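Local coordinates for coiled-coil quantitatively-enriched protein 1 (Schizosaccharomyces pombe, PDB 7CUJ) that links telomeres to the meiotic centrosome component pcp1 and is needed for telomere length regulation and chromosome segregation, the present chain being one domain of the longer protein, at residues A[207-212]-A[287-292]; A[215-220]-A[234-239]. All coordinates share one frame; numbering follows the deposited sequence.

Contact 1. Residues A[207-212]-A[287-292]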
loop_
_atom_site.group_PDB
_atom_site.type_symbol
_atom_site.label_atom_id
_atom_site.label_comp_id
_atom_site.label_asym_id
_atom_site.label_seq_id
_atom_site.Cartn_x
_atom_site.Cartn_y
_atom_site.Cartn_z
ATOM N N LEU A 207 1.563 -42.357 -13.000
ATOM C CA LEU A 207 2.495 -41.775 -12.046
ATOM C C LEU A 207 2.502 -40.256 -12.219
ATOM O O LEU A 207 2.738 -39.757 -13.317
ATOM C CB LEU A 207 3.882 -42.372 -12.309
ATOM C CG LEU A 207 5.021 -41.843 -11.437
ATOM C CD1 LEU A 207 4.950 -42.428 -10.034
ATOM C CD2 LEU A 207 6.368 -42.148 -12.072
ATOM N N VAL A 208 2.237 -39.535 -11.121
ATOM C CA VAL A 208 2.202 -38.080 -11.123
ATOM C C VAL A 208 3.312 -37.549 -10.218
ATOM O O VAL A 208 3.319 -37.802 -9.014
ATOM C CB VAL A 208 0.821 -37.534 -10.706
ATOM C CG1 VAL A 208 0.855 -36.037 -10.433
ATOM C CG2 VAL A 208 -0.250 -37.858 -11.736
ATOM N N LEU A 209 4.244 -36.808 -10.829
ATOM C CA LEU A 209 5.304 -36.102 -10.127
ATOM C C LEU A 209 4.976 -34.612 -10.143
ATOM O O LEU A 209 4.566 -34.081 -11.173
ATOM C CB LEU A 209 6.627 -36.369 -10.852
ATOM C CG LEU A 209 7.480 -37.527 -10.332
ATOM C CD1 LEU A 209 6.651 -38.772 -10.052
ATOM C CD2 LEU A 209 8.601 -37.843 -11.309
ATOM N N ARG A 210 5.157 -33.949 -8.995
ATOM C CA ARG A 210 4.937 -32.514 -8.894
ATOM C C ARG A 210 6.239 -31.825 -8.496
ATOM O O ARG A 210 6.826 -32.147 -7.466
ATOM C CB ARG A 210 3.831 -32.195 -7.883
ATOM C CG ARG A 210 2.447 -32.679 -8.290
ATOM C CD ARG A 210 1.367 -32.039 -7.441
ATOM N NE ARG A 210 1.452 -32.419 -6.037
ATOM C CZ ARG A 210 0.738 -31.869 -5.059
ATOM N NH1 ARG A 210 -0.122 -30.902 -5.327
ATOM N NH2 ARG A 210 0.885 -32.287 -3.816
ATOM N N LEU A 211 6.681 -30.888 -9.339
ATOM C CA LEU A 211 7.786 -30.001 -9.017
ATOM C C LEU A 211 7.215 -28.828 -8.223
ATOM O O LEU A 211 6.440 -28.033 -8.753
ATOM C CB LEU A 211 8.437 -29.529 -10.325
ATOM C CG LEU A 211 9.469 -30.458 -10.974
ATOM C CD1 LEU A 211 9.169 -31.930 -10.733
ATOM C CD2 LEU A 211 9.599 -30.171 -12.460
ATOM N N ILE A 212 7.586 -28.759 -6.938
ATOM C CA ILE A 212 7.064 -27.760 -6.023
ATOM C C ILE A 212 8.241 -27.025 -5.389
ATOM O O ILE A 212 9.086 -27.641 -4.745
ATOM C CB ILE A 212 6.147 -28.411 -4.966
ATOM C CG1 ILE A 212 4.910 -29.042 -5.615
ATOM C CG2 ILE A 212 5.763 -27.399 -3.895
ATOM C CD1 ILE A 212 4.053 -29.860 -4.674
ATOM N N LYS A 287 19.202 -37.614 -9.140
ATOM C CA LYS A 287 19.805 -38.938 -9.181
ATOM C C LYS A 287 18.877 -39.950 -8.512
ATOM O O LYS A 287 18.639 -41.026 -9.057
ATOM C CB LYS A 287 21.188 -38.926 -8.521
ATOM C CG LYS A 287 22.296 -38.300 -9.360
ATOM C CD LYS A 287 23.583 -38.045 -8.606
ATOM C CE LYS A 287 24.644 -37.411 -9.481
ATOM N NZ LYS A 287 25.898 -37.154 -8.736
ATOM N N ASN A 288 18.345 -39.571 -7.342
ATOM C CA ASN A 288 17.501 -40.425 -6.519
ATOM C C ASN A 288 16.216 -40.798 -7.256
ATOM O O ASN A 288 15.793 -41.950 -7.203
ATOM C CB ASN A 288 17.172 -39.775 -5.173
ATOM C CG ASN A 288 18.201 -40.063 -4.101
ATOM O OD1 ASN A 288 17.881 -40.669 -3.082
ATOM N ND2 ASN A 288 19.434 -39.637 -4.318
ATOM N N VAL A 289 15.596 -39.811 -7.916
ATOM C CA VAL A 289 14.320 -40.001 -8.590
ATOM C C VAL A 289 14.534 -40.884 -9.819
ATOM O O VAL A 289 13.728 -41.773 -10.089
ATOM C CB VAL A 289 13.638 -38.660 -8.940
ATOM C CG1 VAL A 289 12.416 -38.842 -9.828
ATOM C CG2 VAL A 289 13.263 -37.871 -7.695
ATOM N N ALA A 290 15.630 -40.633 -10.547
ATOM C CA ALA A 290 15.971 -41.408 -11.730
ATOM C C ALA A 290 16.156 -42.870 -11.334
ATOM O O ALA A 290 15.480 -43.748 -11.867
ATOM C CB ALA A 290 17.208 -40.842 -12.387
ATOM N N THR A 291 17.057 -43.099 -10.368
ATOM C CA THR A 291 17.313 -44.409 -9.792
ATOM C C THR A 291 15.989 -45.073 -9.430
ATOM O O THR A 291 15.788 -46.252 -9.709
ATOM C CB THR A 291 18.238 -44.297 -8.573
ATOM O OG1 THR A 291 19.419 -43.608 -8.984
ATOM C CG2 THR A 291 18.610 -45.637 -7.975
ATOM N N TRP A 292 15.087 -44.290 -8.829
ATOM C CA TRP A 292 13.800 -44.783 -8.370
ATOM C C TRP A 292 12.936 -45.248 -9.543
ATOM O O TRP A 292 12.277 -46.282 -9.447
ATOM C CB TRP A 292 13.088 -43.720 -7.527
ATOM C CG TRP A 292 11.748 -44.172 -7.042
ATOM C CD1 TRP A 292 11.500 -45.041 -6.021
ATOM C CD2 TRP A 292 10.466 -43.793 -7.574
ATOM N NE1 TRP A 292 10.152 -45.224 -5.875
ATOM C CE2 TRP A 292 9.491 -44.471 -6.810
ATOM C CE3 TRP A 292 10.046 -42.948 -8.609
ATOM C CZ2 TRP A 292 8.125 -44.325 -7.050
ATOM C CZ3 TRP A 292 8.696 -42.808 -8.849
ATOM C CH2 TRP A 292 7.751 -43.489 -8.078
#
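The helix that brings Val289 and Trp292 up to Leu209 and Leu207 has one carbonyl gripped twice, Lys287 O. Thr291 N reaches Lys287 O at 2.9 Å as the ordinary helical bond. Thr291 OG1 comes to Lys287 O at 2.7 Å from the other face of the carbonyl plane, tilted 39° out of it. Both bonds lie on the far side of the helix from the strand, whose contact is entirely apolar.

Leu207 and Trp292 extend toward each other from opposite directions. In each, CG stands anti to the backbone N (chi1 178° and 179°), a placement that directs each side chain at the other, and the two meet although their CA atoms are 12.3 Å apart. The touch is at the rim of the indole, near its plane: Leu207 CD1 sits 3.6 Å from Trp292 CH2, while the second methyl, Leu207 CD2, is 4.0 Å from Trp292 CZ3. The indole itself is held from outside, its NE1 bonded to Asn298 O and its ring meeting Trp302 edge-to-face. Two residues on, the layers draw closer, with 9.9 Å between the CA atoms of Leu209 and Val289, and branched aliphatic tips suffice: Leu209 CD2 lies 4.2 Å from Val289 CG1.

This is helix-on-sheet packing in the alpha/beta domain that this part of the protein forms. Leu207, Leu209 and Leu211 turn to the helical layer, whereas Arg210 belongs to the other face, where it pairs with Asp13 and lies against Tyr194. Strand 208-213 runs between strands 11-16 and 184-188 of the parallel sheet, and helix 275-294 lies over it beside helix 102-112, whose Leu110 touches Val289 and whose Phe106 touches Leu211.

Contact 2. Residues A[215-220]-A[234-239]; sequences GSIEHA and VNIVGV
Ile236 meets both Ala220 and Ile217 of the other helix. Its CB lies 4.0 Å from Ala220 CB, a close meeting that goes with a CA separation of 5.0 Å between Ala220 and Ile236. From there the side chain forks. The CG2 methyl of Ile236 rests by the backbone of the partner, 3.6 Å from Ala220 O, while CG1 takes the place between the backbone N and the carbonyl carbon (chi1 67°). CG1 leads on to Ile236 CD1, which is 4.3 Å from Ile217 CD1.

Helix 217-223 follows strand 208-213 of the parallel sheet and packs here on helix 232-243, with the small Ala220 allowing the backbones to approach. The methyl of Ala220 lies against Ile236 and also meets Val239, about one turn further along, with Ala220 CB 4.3 Å from Val239 CG1. Ser216 is the N-cap of the shorter helix, its OG accepting from Glu218 N. Just before it, Gly215 N donates to His219 ND1 at 3.2 Å, in the ring plane, while His219 NE2 bonds to Met308 O. The side chain of Ile217 also rests on Ile57 and Ala60 of helix 47-65.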
loop_
_atom_site.group_PDB
_atom_site.type_symbol
_atom_site.label_atom_id
_atom_site.label_comp_id
_atom_site.label_asym_id
_atom_site.label_seq_id
_atom_site.Cartn_x
_atom_site.Cartn_y
_atom_site.Cartn_z
ATOM N N GLY A 215 8.931 -23.179 -0.104
ATOM C CA GLY A 215 8.685 -21.874 0.490
ATOM C C GLY A 215 7.897 -20.942 -0.429
ATOM O O GLY A 215 7.671 -19.787 -0.079
ATOM N N SER A 216 7.482 -21.459 -1.593
ATOM C CA SER A 216 6.729 -20.690 -2.572
ATOM C C SER A 216 5.231 -20.838 -2.308
ATOM O O SER A 216 4.835 -21.517 -1.363
ATOM C CB SER A 216 7.090 -21.113 -3.977
ATOM O OG SER A 216 6.560 -22.396 -4.275
ATOM N N ILE A 217 4.413 -20.202 -3.162
ATOM C CA ILE A 217 2.964 -20.334 -3.120
ATOM C C ILE A 217 2.559 -21.773 -3.434
ATOM O O ILE A 217 1.496 -22.219 -3.010
ATOM C CB ILE A 217 2.260 -19.329 -4.057
ATOM C CG1 ILE A 217 0.748 -19.322 -3.811
ATOM C CG2 ILE A 217 2.594 -19.609 -5.517
ATOM C CD1 ILE A 217 0.031 -18.111 -4.347
ATOM N N GLU A 218 3.411 -22.475 -4.191
ATOM C CA GLU A 218 3.169 -23.856 -4.578
ATOM C C GLU A 218 3.158 -24.724 -3.323
ATOM O O GLU A 218 2.277 -25.563 -3.153
ATOM C CB GLU A 218 4.249 -24.341 -5.548
ATOM C CG GLU A 218 4.365 -23.529 -6.824
ATOM C CD GLU A 218 5.223 -24.188 -7.894
ATOM O OE1 GLU A 218 6.391 -24.534 -7.598
ATOM O OE2 GLU A 218 4.721 -24.367 -9.018
ATOM N N HIS A 219 4.145 -24.497 -2.449
ATOM C CA HIS A 219 4.249 -25.167 -1.163
ATOM C C HIS A 219 3.008 -24.887 -0.317
ATOM O O HIS A 219 2.467 -25.801 0.303
ATOM C CB HIS A 219 5.536 -24.730 -0.452
ATOM C CG HIS A 219 5.944 -25.615 0.676
ATOM N ND1 HIS A 219 7.190 -25.520 1.266
ATOM C CD2 HIS A 219 5.294 -26.608 1.319
ATOM C CE1 HIS A 219 7.287 -26.411 2.232
ATOM N NE2 HIS A 219 6.136 -27.092 2.281
ATOM N N ALA A 220 2.564 -23.622 -0.313
ATOM C CA ALA A 220 1.429 -23.188 0.487
ATOM C C ALA A 220 0.136 -23.828 -0.016
ATOM O O ALA A 220 -0.666 -24.312 0.782
ATOM C CB ALA A 220 1.341 -21.678 0.495
ATOM N N VAL A 234 -6.873 -16.984 2.024
ATOM C CA VAL A 234 -6.313 -16.220 3.129
ATOM C C VAL A 234 -5.047 -16.903 3.649
ATOM O O VAL A 234 -4.040 -16.236 3.888
ATOM C CB VAL A 234 -7.370 -15.963 4.226
ATOM C CG1 VAL A 234 -6.757 -15.596 5.568
ATOM C CG2 VAL A 234 -8.372 -14.900 3.798
ATOM N N ASN A 235 -5.094 -18.235 3.774
ATOM C CA ASN A 235 -4.018 -19.005 4.384
ATOM C C ASN A 235 -2.787 -19.072 3.480
ATOM O O ASN A 235 -1.672 -18.887 3.963
ATOM C CB ASN A 235 -4.491 -20.381 4.857
ATOM C CG ASN A 235 -5.306 -20.311 6.131
ATOM O OD1 ASN A 235 -4.969 -19.565 7.049
ATOM N ND2 ASN A 235 -6.375 -21.089 6.201
ATOM N N ILE A 236 -2.990 -19.332 2.179
ATOM C CA ILE A 236 -1.877 -19.463 1.246
ATOM C C ILE A 236 -1.169 -18.119 1.063
ATOM O O ILE A 236 0.041 -18.094 0.840
ATOM C CB ILE A 236 -2.284 -20.111 -0.099
ATOM C CG1 ILE A 236 -3.224 -19.227 -0.925
ATOM C CG2 ILE A 236 -2.849 -21.510 0.112
ATOM C CD1 ILE A 236 -3.468 -19.725 -2.334
ATOM N N VAL A 237 -1.923 -17.016 1.165
ATOM C CA VAL A 237 -1.347 -15.682 1.070
ATOM C C VAL A 237 -0.564 -15.389 2.347
ATOM O O VAL A 237 0.573 -14.921 2.286
ATOM C CB VAL A 237 -2.414 -14.601 0.802
ATOM C CG1 VAL A 237 -1.849 -13.196 0.963
ATOM C CG2 VAL A 237 -3.049 -14.763 -0.569
ATOM N N GLY A 238 -1.190 -15.677 3.495
ATOM C CA GLY A 238 -0.604 -15.427 4.802
ATOM C C GLY A 238 0.739 -16.132 4.971
ATOM O O GLY A 238 1.714 -15.516 5.401
ATOM N N VAL A 239 0.774 -17.421 4.606
ATOM C CA VAL A 239 1.953 -18.257 4.770
ATOM C C VAL A 239 3.073 -17.704 3.893
ATOM O O VAL A 239 4.198 -17.518 4.355
ATOM C CB VAL A 239 1.647 -19.740 4.466
ATOM C CG1 VAL A 239 2.905 -20.580 4.305
ATOM C CG2 VAL A 239 0.733 -20.361 5.512
#

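In the fold
Both contacts are buried and neither has a hydrogen bond across it, but they join different elements: contact 1 lays a helix on the parallel sheet, contact 2 sets two helices against each other. In contact 1 the backbones stay well apart, and leucines, a valine and an indole meet between them; contact 2 brings backbones near enough for a methyl group to meet main-chain atoms. Their centres are about 23 Å apart, yet they adjoin where strand 208-213 runs into helix 217-223, with Ile212 CG2 3.6 Å from His219 N. Along the chain, contact 2 is nested within the loop that contact 1 closes.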